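Local coordinates for putative flagellar hook-associated protein (Vibrio parahaemolyticus, PDB 3PWX) that probably serves as a structural component of the bacterial flagellum, possibly at the hook junction, at residues S28-L33 with V128-G133; H43-S48 with G192-I197; S88-D93 with D106-N111; G115-E120 with N153-I158. One frame throughout, in Å; residues are numbered along the deposited sequence.

In the fold
Contacts 1 and 2 both use helix 7-61 and lie about 22 Å apart between centres. Contact 1 seats the hairpin 127-131/134-137 on that helix, whereas contact 2 pairs it with helix 172-223. Contact 3, its centre about 16 Å from that of contact 2, touches it directly: Val47 CG2 lies 3.4 Å from Ser88 CB. Contacts 3 and 4, with centres about 14 Å apart, share the two-stranded sheet 110-111/118-119, where Asn111 O and Val118 N, 2.8 Å apart, probably hydrogen-bond. Contacts 1 and 4 lie on opposite sides of the chain's centre. In contact 3 the Ala108 side chain is about 14 Å from a bound magnesium ion, too far to be a ligand.

Contact 1: S28-L33 with V128-G133; sequences SNIANL and VTVAKG
Ile30 meets Val130 at about a right angle, its side chain crossing the valine rather than running alongside it. Ile30 CG1 lies 3.8 Å from Val130 CB, and the chain then carries CD1 on to 3.5 Å from Val130 O. One helical turn later, Leu33 and Val128 slide past each other in opposite directions; the touching branches are Leu33 CD2 and Val128 CG1, 3.8 Å apart. Leu33 CG stands anti to the backbone N (chi1 175°), which swings CG and its methyls toward the strand, where CD2 also lies 4.2 Å from Val130 CG1. These contacts seat one strand of the antiparallel hairpin 127-131/134-137 on the long helix 7-61, in a region predicted to be coiled coil; the axes of helix 28-33 and strand 128-131 approach to 7.8 Å at 129°. Asn29 adds the polar element. Its ND2 donates to Thr129 O at 2.9 Å with an N-H...O angle of 155°, the nitrogen standing somewhat off the carbonyl plane. Val130 O is hydrogen-bonded by His211 NE2 of helix 172-223, and Ile30 also packs on Leu204 and Met207 of that helix. Beyond the strand, Lys132 packs on Arg200 of the second subunit.

Contact 2: H43-S48 with G192-I197; sequences HLDSVS and GAMTEI. Unlike the reference sequence in segment 43-48: Ser48 (reference Asn).
Met194, a selenomethionine, reaches from helix 192-197 to the backbone of helix 43-48, and it and Leu44 carry most of the contact. CB points to the opposing helix, and chi1 of -80° sets CG beside the backbone N, anti to the carbonyl carbon. CG then lies 3.8 Å from Leu44 CB, the two side chains sliding past each other in opposite directions. With chi2 extended, SE advances to the Leu44-Asp45 peptide, 3.9 Å from Asp45 N. A bend at chi3 (92°) turns the terminal methyl along the flank of Asp45: CE is 3.7 Å from Asp45 CA and 3.5 Å from Asp45 OD1, a van der Waals approach and not a polar bond. Leu44 answers from its own helix, passing alongside the selenomethionine so that its CD1 comes to 3.9 Å from Ala193 CB and 4.2 Å from Ile197 CD1. The helices run nearly antiparallel, at 155° between segment axes, and with the axes 10.4 Å apart the backbones stay separate and side chains make the contact. The pair joins helix 7-61 to helix 172-223 within the long helical bundle. Val47 packs against Ser88 and Phe89 of helix 71-89, Ser48 lies on Met187 and Val190 of helix 172-223, and Ala193 and Ile197 touch Met140 of a loop.

Contact 3: S88-D93 with D106-N111; sequences SFNAQD and DTAALN
Asn90, where helix 71-89 gives way to a loop, presents its side-chain amide to the backbone of Leu110 and so ties the helix end to the first strand of the antiparallel pair 110-111/118-119. OD1 accepts from Leu110 N at 2.9 Å (N-H...O 152°), with the N-H in the carbonyl plane and directed at a lone pair. ND2 returns a longer bond, 3.3 Å to Leu110 O; this oxygen lies in the plane of the amide, but the donor is tilted 24° from the plane of the Leu110 carbonyl. Having a donor and an acceptor each engaged fixes which way round the amide is turned. Further out, the chain leading into the strand is held by backbone hydrogen bonds of Ala109 with Glu120, and the strand itself by those of Asn111 with Val118; Phe89 is packed by Val47 of helix 7-61 and Ile145 of helix 142-145. Farther along the loop, Asp93 OD1 accepts a hydrogen bond from N of His97, a residue seen to bind magnesium, though none is bound to it in this chain. Beside the amide, Leu110 CD1 touches Phe89 CB at 3.9 Å, and Ala109 CB sits 3.3 Å from Phe89 O.

Contact 4: G115-E120 with N153-I158; sequences GAYVVE and NVLNQI
Tyr117 N donates to Asn156 OD1 at 3.0 Å, with an N-H...O angle of 153° and the N-H directed at a lone pair in the carbonyl plane. The same asparagine returns a bond: its ND2 gives to Tyr117 O at 3.1 Å, so one side-chain amide pairs with both backbone polar atoms of a single residue. Chi1 of -71° turns Asn156 CG beside its backbone N, which brings the amide against the chain of residues 115-120. OD1 also comes to the edge of the Tyr117 ring, 3.6 Å from CD2. Leu155 covers a face of that ring: its CD1 stands 4.1 Å from the ring centroid, 7° off the normal, a CH-pi contact. Leu155 and Asn156 belong to the first turn of helix 154-166, which is capped by Asn153, whose OD1 accepts from Asn156 N at 3.0 Å and, weakly, from Leu155 N. The tyrosine hydroxyl continues to Lys112 NZ in a weak hydrogen bond. Since OD1 takes an N-H and ND2 gives to a C=O, the way round of the Asn156 amide is defined; the Asn153 cap holds the backbone it springs from, and the residue leading into strand 118-119 is joined to the helix start by complementary donors and acceptors.

Contact 1: S28-L33 with V128-G133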
loop_
_atom_site.group_PDB
_atom_site.type_symbol
_atom_site.label_atom_id
_atom_site.label_comp_id
_atom_site.label_asym_id
_atom_site.label_seq_id
_atom_site.Cartn_x
_atom_site.Cartn_y
_atom_site.Cartn_z
ATOM N N SER A 28 1.271 8.190 -13.532
ATOM C CA SER A 28 2.718 8.273 -13.671
ATOM C C SER A 28 3.446 7.552 -12.553
ATOM O O SER A 28 4.526 7.030 -12.783
ATOM C CB SER A 28 3.193 9.711 -13.751
ATOM O OG SER A 28 4.593 9.739 -13.628
ATOM N N ASN A 29 2.872 7.513 -11.348
ATOM C CA ASN A 29 3.457 6.765 -10.234
ATOM C C ASN A 29 3.358 5.289 -10.528
ATOM O O ASN A 29 4.318 4.534 -10.315
ATOM C CB ASN A 29 2.710 7.075 -8.939
ATOM C CG ASN A 29 3.037 8.456 -8.393
ATOM O OD1 ASN A 29 3.876 9.185 -8.944
ATOM N ND2 ASN A 29 2.358 8.835 -7.289
ATOM N N ILE A 30 2.201 4.877 -11.046
ATOM C CA ILE A 30 1.962 3.489 -11.382
ATOM C C ILE A 30 2.852 2.942 -12.561
ATOM O O ILE A 30 3.485 1.878 -12.440
ATOM C CB ILE A 30 0.501 3.305 -11.713
ATOM C CG1 ILE A 30 -0.360 3.768 -10.525
ATOM C CG2 ILE A 30 0.203 1.878 -12.148
ATOM C CD1 ILE A 30 -1.836 3.464 -10.759
ATOM N N ALA A 31 2.915 3.641 -13.687
ATOM C CA ALA A 31 3.883 3.296 -14.719
ATOM C C ALA A 31 5.299 3.267 -14.089
ATOM O O ALA A 31 6.089 2.387 -14.377
ATOM C CB ALA A 31 3.821 4.276 -15.883
ATOM N N ASN A 32 5.640 4.221 -13.218
ATOM C CA ASN A 32 7.019 4.138 -12.716
ATOM C C ASN A 32 7.220 2.975 -11.799
ATOM O O ASN A 32 8.304 2.379 -11.762
ATOM C CB ASN A 32 7.537 5.444 -12.163
ATOM C CG ASN A 32 7.723 6.465 -13.262
ATOM O OD1 ASN A 32 8.082 6.099 -14.373
ATOM N ND2 ASN A 32 7.486 7.744 -12.972
ATOM N N LEU A 33 6.166 2.588 -11.100
ATOM C CA LEU A 33 6.317 1.494 -10.151
ATOM C C LEU A 33 6.458 0.160 -10.948
ATOM O O LEU A 33 7.295 -0.690 -10.625
ATOM C CB LEU A 33 5.196 1.500 -9.095
ATOM C CG LEU A 33 5.147 0.343 -8.099
ATOM C CD1 LEU A 33 6.518 0.083 -7.434
ATOM C CD2 LEU A 33 4.080 0.595 -7.058
ATOM N N VAL A 128 4.743 3.339 -2.546
ATOM C CA VAL A 128 4.394 4.325 -3.545
ATOM C C VAL A 128 2.888 4.506 -3.519
ATOM O O VAL A 128 2.099 3.499 -3.479
ATOM C CB VAL A 128 4.863 3.782 -4.935
ATOM C CG1 VAL A 128 4.040 4.319 -6.104
ATOM C CG2 VAL A 128 6.302 4.126 -5.109
ATOM N N THR A 129 2.484 5.772 -3.577
ATOM C CA THR A 129 1.063 6.184 -3.598
ATOM C C THR A 129 0.528 6.059 -5.020
ATOM O O THR A 129 1.118 6.613 -5.955
ATOM C CB THR A 129 0.919 7.602 -3.145
ATOM O OG1 THR A 129 1.305 7.639 -1.775
ATOM C CG2 THR A 129 -0.547 8.088 -3.244
ATOM N N VAL A 130 -0.582 5.352 -5.192
ATOM C CA VAL A 130 -0.971 5.010 -6.505
ATOM C C VAL A 130 -2.412 5.433 -6.784
ATOM O O VAL A 130 -2.889 5.236 -7.906
ATOM C CB VAL A 130 -0.743 3.477 -6.780
ATOM C CG1 VAL A 130 0.755 3.102 -6.606
ATOM C CG2 VAL A 130 -1.634 2.588 -5.903
ATOM N N ALA A 131 -3.112 5.938 -5.753
ATOM C CA ALA A 131 -4.401 6.618 -5.867
ATOM C C ALA A 131 -4.645 7.258 -4.512
ATOM O O ALA A 131 -3.997 6.872 -3.530
ATOM C CB ALA A 131 -5.563 5.675 -6.228
ATOM N N LYS A 132 -5.574 8.222 -4.440
ATOM C CA LYS A 132 -5.819 8.942 -3.223
ATOM C C LYS A 132 -5.944 7.991 -2.066
ATOM O O LYS A 132 -6.875 7.202 -2.022
ATOM C CB LYS A 132 -7.088 9.772 -3.336
ATOM C CG LYS A 132 -7.230 10.814 -2.172
ATOM C CD LYS A 132 -5.896 11.597 -1.957
ATOM C CE LYS A 132 -6.086 12.980 -1.254
ATOM N NZ LYS A 132 -5.590 12.898 0.171
ATOM N N GLY A 133 -5.034 8.106 -1.111
ATOM C CA GLY A 133 -5.041 7.248 0.075
ATOM C C GLY A 133 -4.753 5.736 -0.106
ATOM O O GLY A 133 -5.127 4.928 0.756
#

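Contact 2: H43-S48 with G192-I197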
loop_
_atom_site.group_PDB
_atom_site.type_symbol
_atom_site.label_atom_id
_atom_site.label_comp_id
_atom_site.label_asym_id
_atom_site.label_seq_id
_atom_site.Cartn_x
_atom_site.Cartn_y
_atom_site.Cartn_z
ATOM N N HIS A 43 16.285 -9.357 -12.077
ATOM C CA HIS A 43 17.363 -9.825 -11.173
ATOM C C HIS A 43 16.953 -11.103 -10.482
ATOM O O HIS A 43 17.807 -12.037 -10.351
ATOM C CB HIS A 43 17.852 -8.775 -10.154
ATOM C CG HIS A 43 18.441 -7.554 -10.790
ATOM N ND1 HIS A 43 19.647 -7.578 -11.472
ATOM C CD2 HIS A 43 17.970 -6.289 -10.885
ATOM C CE1 HIS A 43 19.901 -6.369 -11.939
ATOM N NE2 HIS A 43 18.903 -5.570 -11.593
ATOM N N LEU A 44 15.670 -11.199 -10.102
ATOM C CA LEU A 44 15.245 -12.433 -9.497
ATOM C C LEU A 44 15.251 -13.593 -10.482
ATOM O O LEU A 44 15.711 -14.664 -10.120
ATOM C CB LEU A 44 13.964 -12.335 -8.748
ATOM C CG LEU A 44 14.055 -11.422 -7.513
ATOM C CD1 LEU A 44 12.649 -11.215 -6.970
ATOM C CD2 LEU A 44 15.037 -11.970 -6.450
ATOM N N ASP A 45 14.826 -13.362 -11.723
ATOM C CA ASP A 45 14.882 -14.369 -12.748
ATOM C C ASP A 45 16.290 -14.932 -12.849
ATOM O O ASP A 45 16.488 -16.151 -12.794
ATOM C CB ASP A 45 14.446 -13.830 -14.101
ATOM C CG ASP A 45 14.110 -14.949 -15.058
ATOM O OD1 ASP A 45 13.255 -15.805 -14.727
ATOM O OD2 ASP A 45 14.740 -15.027 -16.134
ATOM N N SER A 46 17.266 -14.038 -12.926
ATOM C CA SER A 46 18.684 -14.435 -12.996
ATOM C C SER A 46 19.191 -15.189 -11.758
ATOM O O SER A 46 19.931 -16.159 -11.917
ATOM C CB SER A 46 19.554 -13.211 -13.283
ATOM O OG SER A 46 20.907 -13.468 -13.011
ATOM N N VAL A 47 18.793 -14.754 -10.544
ATOM C CA VAL A 47 19.072 -15.488 -9.310
ATOM C C VAL A 47 18.484 -16.873 -9.444
ATOM O O VAL A 47 19.130 -17.809 -9.074
ATOM C CB VAL A 47 18.497 -14.805 -8.026
ATOM C CG1 VAL A 47 18.619 -15.710 -6.800
ATOM C CG2 VAL A 47 19.206 -13.479 -7.739
ATOM N N SER A 48 17.299 -17.045 -10.031
ATOM C CA SER A 48 16.748 -18.389 -10.120
ATOM C C SER A 48 17.441 -19.307 -11.133
ATOM O O SER A 48 17.552 -20.519 -10.868
ATOM C CB SER A 48 15.275 -18.366 -10.386
ATOM O OG SER A 48 15.090 -18.171 -11.757
ATOM N N GLY A 192 8.479 -17.380 -5.003
ATOM C CA GLY A 192 7.342 -16.795 -4.277
ATOM C C GLY A 192 7.336 -15.276 -4.416
ATOM O O GLY A 192 6.282 -14.653 -4.607
ATOM N N ALA A 193 8.508 -14.675 -4.329
ATOM C CA ALA A 193 8.713 -13.241 -4.593
ATOM C C ALA A 193 8.228 -12.761 -5.934
ATOM O O ALA A 193 7.640 -11.698 -6.026
ATOM C CB ALA A 193 10.214 -12.946 -4.527
HETATM N N MSE A 194 8.528 -13.534 -6.984
HETATM C CA MSE A 194 8.224 -13.160 -8.365
HETATM C C MSE A 194 6.743 -13.347 -8.602
HETATM O O MSE A 194 6.126 -12.611 -9.370
HETATM C CB MSE A 194 9.049 -14.052 -9.335
HETATM C CG MSE A 194 10.539 -13.651 -9.548
HETATM SE SE MSE A 194 11.527 -15.043 -10.568
HETATM C CE MSE A 194 11.233 -14.270 -12.365
ATOM N N THR A 195 6.164 -14.378 -7.983
ATOM C CA THR A 195 4.711 -14.522 -7.981
ATOM C C THR A 195 4.107 -13.314 -7.267
ATOM O O THR A 195 3.110 -12.752 -7.713
ATOM C CB THR A 195 4.304 -15.794 -7.274
ATOM O OG1 THR A 195 4.716 -16.922 -8.065
ATOM C CG2 THR A 195 2.823 -15.859 -7.142
ATOM N N GLU A 196 4.736 -12.865 -6.176
ATOM C CA GLU A 196 4.200 -11.738 -5.462
ATOM C C GLU A 196 4.340 -10.495 -6.323
ATOM O O GLU A 196 3.412 -9.740 -6.449
ATOM C CB GLU A 196 4.851 -11.578 -4.102
ATOM C CG GLU A 196 4.028 -10.722 -3.189
ATOM C CD GLU A 196 4.794 -10.172 -1.981
ATOM O OE1 GLU A 196 5.621 -10.912 -1.398
ATOM O OE2 GLU A 196 4.508 -8.990 -1.609
ATOM N N ILE A 197 5.460 -10.299 -6.985
ATOM C CA ILE A 197 5.528 -9.184 -7.913
ATOM C C ILE A 197 4.480 -9.214 -9.034
ATOM O O ILE A 197 3.906 -8.178 -9.398
ATOM C CB ILE A 197 6.896 -9.067 -8.511
ATOM C CG1 ILE A 197 7.835 -8.333 -7.565
ATOM C CG2 ILE A 197 6.831 -8.358 -9.861
ATOM C CD1 ILE A 197 9.287 -8.805 -7.612
#

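Contact 3: S88-D93 with D106-N111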
loop_
_atom_site.group_PDB
_atom_site.type_symbol
_atom_site.label_atom_id
_atom_site.label_comp_id
_atom_site.label_asym_id
_atom_site.label_seq_id
_atom_site.Cartn_x
_atom_site.Cartn_y
_atom_site.Cartn_z
ATOM N N SER A 88 23.413 -10.179 -8.210
ATOM C CA SER A 88 22.035 -9.878 -8.458
ATOM C C SER A 88 21.434 -9.303 -7.200
ATOM O O SER A 88 20.722 -8.331 -7.275
ATOM C CB SER A 88 21.288 -11.110 -8.941
ATOM O OG SER A 88 21.885 -11.590 -10.161
ATOM N N PHE A 89 21.752 -9.822 -6.026
ATOM C CA PHE A 89 21.096 -9.244 -4.830
ATOM C C PHE A 89 21.651 -7.879 -4.434
ATOM O O PHE A 89 21.067 -7.216 -3.576
ATOM C CB PHE A 89 21.187 -10.169 -3.631
ATOM C CG PHE A 89 20.157 -11.191 -3.607
ATOM C CD1 PHE A 89 18.836 -10.844 -3.380
ATOM C CD2 PHE A 89 20.490 -12.520 -3.829
ATOM C CE1 PHE A 89 17.842 -11.807 -3.366
ATOM C CE2 PHE A 89 19.500 -13.502 -3.821
ATOM C CZ PHE A 89 18.176 -13.153 -3.579
ATOM N N ASN A 90 22.768 -7.490 -5.061
ATOM C CA ASN A 90 23.489 -6.240 -4.836
ATOM C C ASN A 90 23.318 -5.289 -6.019
ATOM O O ASN A 90 24.022 -4.301 -6.139
ATOM C CB ASN A 90 24.972 -6.518 -4.606
ATOM C CG ASN A 90 25.284 -6.877 -3.156
ATOM O OD1 ASN A 90 24.445 -6.687 -2.247
ATOM N ND2 ASN A 90 26.461 -7.404 -2.933
ATOM N N ALA A 91 22.348 -5.605 -6.874
ATOM C CA ALA A 91 21.953 -4.748 -7.980
ATOM C C ALA A 91 21.658 -3.343 -7.489
ATOM O O ALA A 91 21.143 -3.162 -6.379
ATOM C CB ALA A 91 20.718 -5.321 -8.655
ATOM N N GLN A 92 21.981 -2.370 -8.334
ATOM C CA GLN A 92 21.746 -0.979 -8.051
ATOM C C GLN A 92 20.931 -0.440 -9.206
ATOM O O GLN A 92 20.980 -1.008 -10.313
ATOM C CB GLN A 92 23.070 -0.202 -7.967
ATOM C CG GLN A 92 23.939 -0.598 -6.816
ATOM C CD GLN A 92 25.342 -0.039 -6.933
ATOM O OE1 GLN A 92 26.196 -0.665 -7.542
ATOM N NE2 GLN A 92 25.586 1.131 -6.367
ATOM N N ASP A 93 20.208 0.651 -8.975
ATOM C CA ASP A 93 19.563 1.357 -10.077
ATOM C C ASP A 93 20.540 2.368 -10.713
ATOM O O ASP A 93 21.724 2.404 -10.363
ATOM C CB ASP A 93 18.243 2.035 -9.633
ATOM C CG ASP A 93 18.443 3.031 -8.508
ATOM O OD1 ASP A 93 19.497 3.725 -8.485
ATOM O OD2 ASP A 93 17.541 3.104 -7.638
ATOM N N ASP A 106 21.953 2.946 0.409
ATOM C CA ASP A 106 23.368 3.070 0.027
ATOM C C ASP A 106 24.259 1.936 0.553
ATOM O O ASP A 106 25.465 1.944 0.423
ATOM C CB ASP A 106 23.899 4.431 0.446
ATOM C CG ASP A 106 23.122 5.552 -0.183
ATOM O OD1 ASP A 106 23.207 5.716 -1.418
ATOM O OD2 ASP A 106 22.396 6.264 0.552
ATOM N N THR A 107 23.660 0.942 1.155
ATOM C CA THR A 107 24.461 -0.119 1.632
ATOM C C THR A 107 24.143 -1.418 0.852
ATOM O O THR A 107 22.978 -1.754 0.655
ATOM C CB THR A 107 24.473 -0.188 3.194
ATOM O OG1 THR A 107 24.131 -1.488 3.636
ATOM C CG2 THR A 107 23.494 0.755 3.810
ATOM N N ALA A 108 25.212 -2.079 0.355
ATOM C CA ALA A 108 25.127 -3.370 -0.340
ATOM C C ALA A 108 24.318 -4.341 0.484
ATOM O O ALA A 108 24.481 -4.393 1.679
ATOM C CB ALA A 108 26.494 -3.910 -0.521
ATOM N N ALA A 109 23.437 -5.116 -0.134
ATOM C CA ALA A 109 22.571 -6.068 0.601
ATOM C C ALA A 109 23.375 -7.203 1.233
ATOM O O ALA A 109 23.022 -7.688 2.325
ATOM C CB ALA A 109 21.565 -6.645 -0.316
ATOM N N LEU A 110 24.457 -7.588 0.559
ATOM C CA LEU A 110 25.316 -8.692 0.981
ATOM C C LEU A 110 26.787 -8.253 1.085
ATOM O O LEU A 110 27.304 -7.525 0.238
ATOM C CB LEU A 110 25.230 -9.822 -0.047
ATOM C CG LEU A 110 24.138 -10.876 -0.001
ATOM C CD1 LEU A 110 24.040 -11.481 -1.358
ATOM C CD2 LEU A 110 24.533 -11.936 0.979
ATOM N N ASN A 111 27.451 -8.715 2.129
ATOM C CA ASN A 111 28.843 -8.403 2.384
ATOM C C ASN A 111 29.555 -9.705 2.760
ATOM O O ASN A 111 29.018 -10.502 3.535
ATOM C CB ASN A 111 28.923 -7.432 3.553
ATOM C CG ASN A 111 30.250 -6.677 3.612
ATOM O OD1 ASN A 111 31.318 -7.214 3.318
ATOM N ND2 ASN A 111 30.178 -5.413 3.998
#

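Contact 4: G115-E120 with N153-I158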
loop_
_atom_site.group_PDB
_atom_site.type_symbol
_atom_site.label_atom_id
_atom_site.label_comp_id
_atom_site.label_asym_id
_atom_site.label_seq_id
_atom_site.Cartn_x
_atom_site.Cartn_y
_atom_site.Cartn_z
ATOM N N GLY A 115 34.585 -13.195 5.946
ATOM C CA GLY A 115 34.819 -14.616 5.661
ATOM C C GLY A 115 33.555 -15.426 5.367
ATOM O O GLY A 115 33.627 -16.528 4.839
ATOM N N ALA A 116 32.393 -14.896 5.731
ATOM C CA ALA A 116 31.103 -15.535 5.385
ATOM C C ALA A 116 30.163 -14.484 4.763
ATOM O O ALA A 116 30.384 -13.284 4.935
ATOM C CB ALA A 116 30.462 -16.182 6.642
ATOM N N TYR A 117 29.157 -14.918 3.998
ATOM C CA TYR A 117 28.164 -13.932 3.510
ATOM C C TYR A 117 27.277 -13.474 4.636
ATOM O O TYR A 117 26.703 -14.283 5.362
ATOM C CB TYR A 117 27.359 -14.442 2.322
ATOM C CG TYR A 117 28.215 -14.763 1.119
ATOM C CD1 TYR A 117 28.589 -13.762 0.224
ATOM C CD2 TYR A 117 28.659 -16.081 0.882
ATOM C CE1 TYR A 117 29.363 -14.057 -0.888
ATOM C CE2 TYR A 117 29.449 -16.399 -0.235
ATOM C CZ TYR A 117 29.800 -15.375 -1.117
ATOM O OH TYR A 117 30.572 -15.644 -2.229
ATOM N N VAL A 118 27.221 -12.167 4.814
ATOM C CA VAL A 118 26.361 -11.566 5.830
ATOM C C VAL A 118 25.284 -10.668 5.138
ATOM O O VAL A 118 25.600 -9.848 4.262
ATOM C CB VAL A 118 27.174 -10.755 6.898
ATOM C CG1 VAL A 118 26.273 -9.674 7.581
ATOM C CG2 VAL A 118 27.809 -11.677 7.925
ATOM N N VAL A 119 24.017 -10.810 5.508
ATOM C CA VAL A 119 23.046 -9.913 4.896
ATOM C C VAL A 119 23.061 -8.581 5.572
ATOM O O VAL A 119 22.672 -8.473 6.736
ATOM C CB VAL A 119 21.634 -10.499 4.799
ATOM C CG1 VAL A 119 20.723 -9.439 4.206
ATOM C CG2 VAL A 119 21.611 -11.750 3.850
ATOM N N GLU A 120 23.512 -7.538 4.881
ATOM C CA GLU A 120 23.447 -6.218 5.546
ATOM C C GLU A 120 22.258 -5.368 5.190
ATOM O O GLU A 120 22.028 -4.383 5.855
ATOM C CB GLU A 120 24.715 -5.418 5.354
ATOM C CG GLU A 120 25.692 -5.573 6.491
ATOM C CD GLU A 120 27.109 -5.446 5.980
ATOM O OE1 GLU A 120 27.245 -4.953 4.827
ATOM O OE2 GLU A 120 28.078 -5.858 6.680
ATOM N N ASN A 153 22.112 -18.751 5.174
ATOM C CA ASN A 153 21.730 -18.728 3.772
ATOM C C ASN A 153 22.423 -19.737 2.865
ATOM O O ASN A 153 23.257 -20.501 3.291
ATOM C CB ASN A 153 21.910 -17.325 3.235
ATOM C CG ASN A 153 23.322 -16.916 3.205
ATOM O OD1 ASN A 153 24.114 -17.496 2.480
ATOM N ND2 ASN A 153 23.675 -15.915 3.995
ATOM N N VAL A 154 22.043 -19.711 1.598
ATOM C CA VAL A 154 22.490 -20.657 0.623
ATOM C C VAL A 154 23.915 -20.415 0.213
ATOM O O VAL A 154 24.606 -21.349 -0.204
ATOM C CB VAL A 154 21.583 -20.660 -0.651
ATOM C CG1 VAL A 154 21.752 -19.373 -1.445
ATOM C CG2 VAL A 154 21.887 -21.881 -1.544
ATOM N N LEU A 155 24.368 -19.176 0.299
ATOM C CA LEU A 155 25.725 -18.905 -0.159
ATOM C C LEU A 155 26.757 -19.441 0.818
ATOM O O LEU A 155 27.829 -19.872 0.432
ATOM C CB LEU A 155 25.920 -17.427 -0.457
ATOM C CG LEU A 155 25.074 -16.900 -1.628
ATOM C CD1 LEU A 155 25.403 -15.433 -1.940
ATOM C CD2 LEU A 155 25.191 -17.722 -2.906
ATOM N N ASN A 156 26.414 -19.445 2.096
ATOM C CA ASN A 156 27.266 -20.106 3.058
ATOM C C ASN A 156 27.223 -21.622 2.900
ATOM O O ASN A 156 28.240 -22.273 3.037
ATOM C CB ASN A 156 26.923 -19.631 4.460
ATOM C CG ASN A 156 27.374 -18.183 4.669
ATOM O OD1 ASN A 156 28.364 -17.779 4.052
ATOM N ND2 ASN A 156 26.641 -17.384 5.479
ATOM N N GLN A 157 26.055 -22.172 2.554
ATOM C CA GLN A 157 25.917 -23.580 2.510
ATOM C C GLN A 157 26.666 -24.082 1.283
ATOM O O GLN A 157 27.239 -25.173 1.306
ATOM C CB GLN A 157 24.457 -23.962 2.441
ATOM C CG GLN A 157 24.202 -25.482 2.236
ATOM C CD GLN A 157 24.769 -26.273 3.385
ATOM O OE1 GLN A 157 24.550 -25.914 4.548
ATOM N NE2 GLN A 157 25.494 -27.345 3.083
ATOM N N ILE A 158 26.685 -23.274 0.223
ATOM C CA ILE A 158 27.333 -23.692 -1.011
ATOM C C ILE A 158 28.861 -23.757 -0.749
ATOM O O ILE A 158 29.553 -24.630 -1.314
ATOM C CB ILE A 158 26.936 -22.838 -2.276
ATOM C CG1 ILE A 158 27.333 -23.547 -3.579
ATOM C CG2 ILE A 158 27.656 -21.509 -2.281
ATOM C CD1 ILE A 158 26.902 -25.119 -3.744
#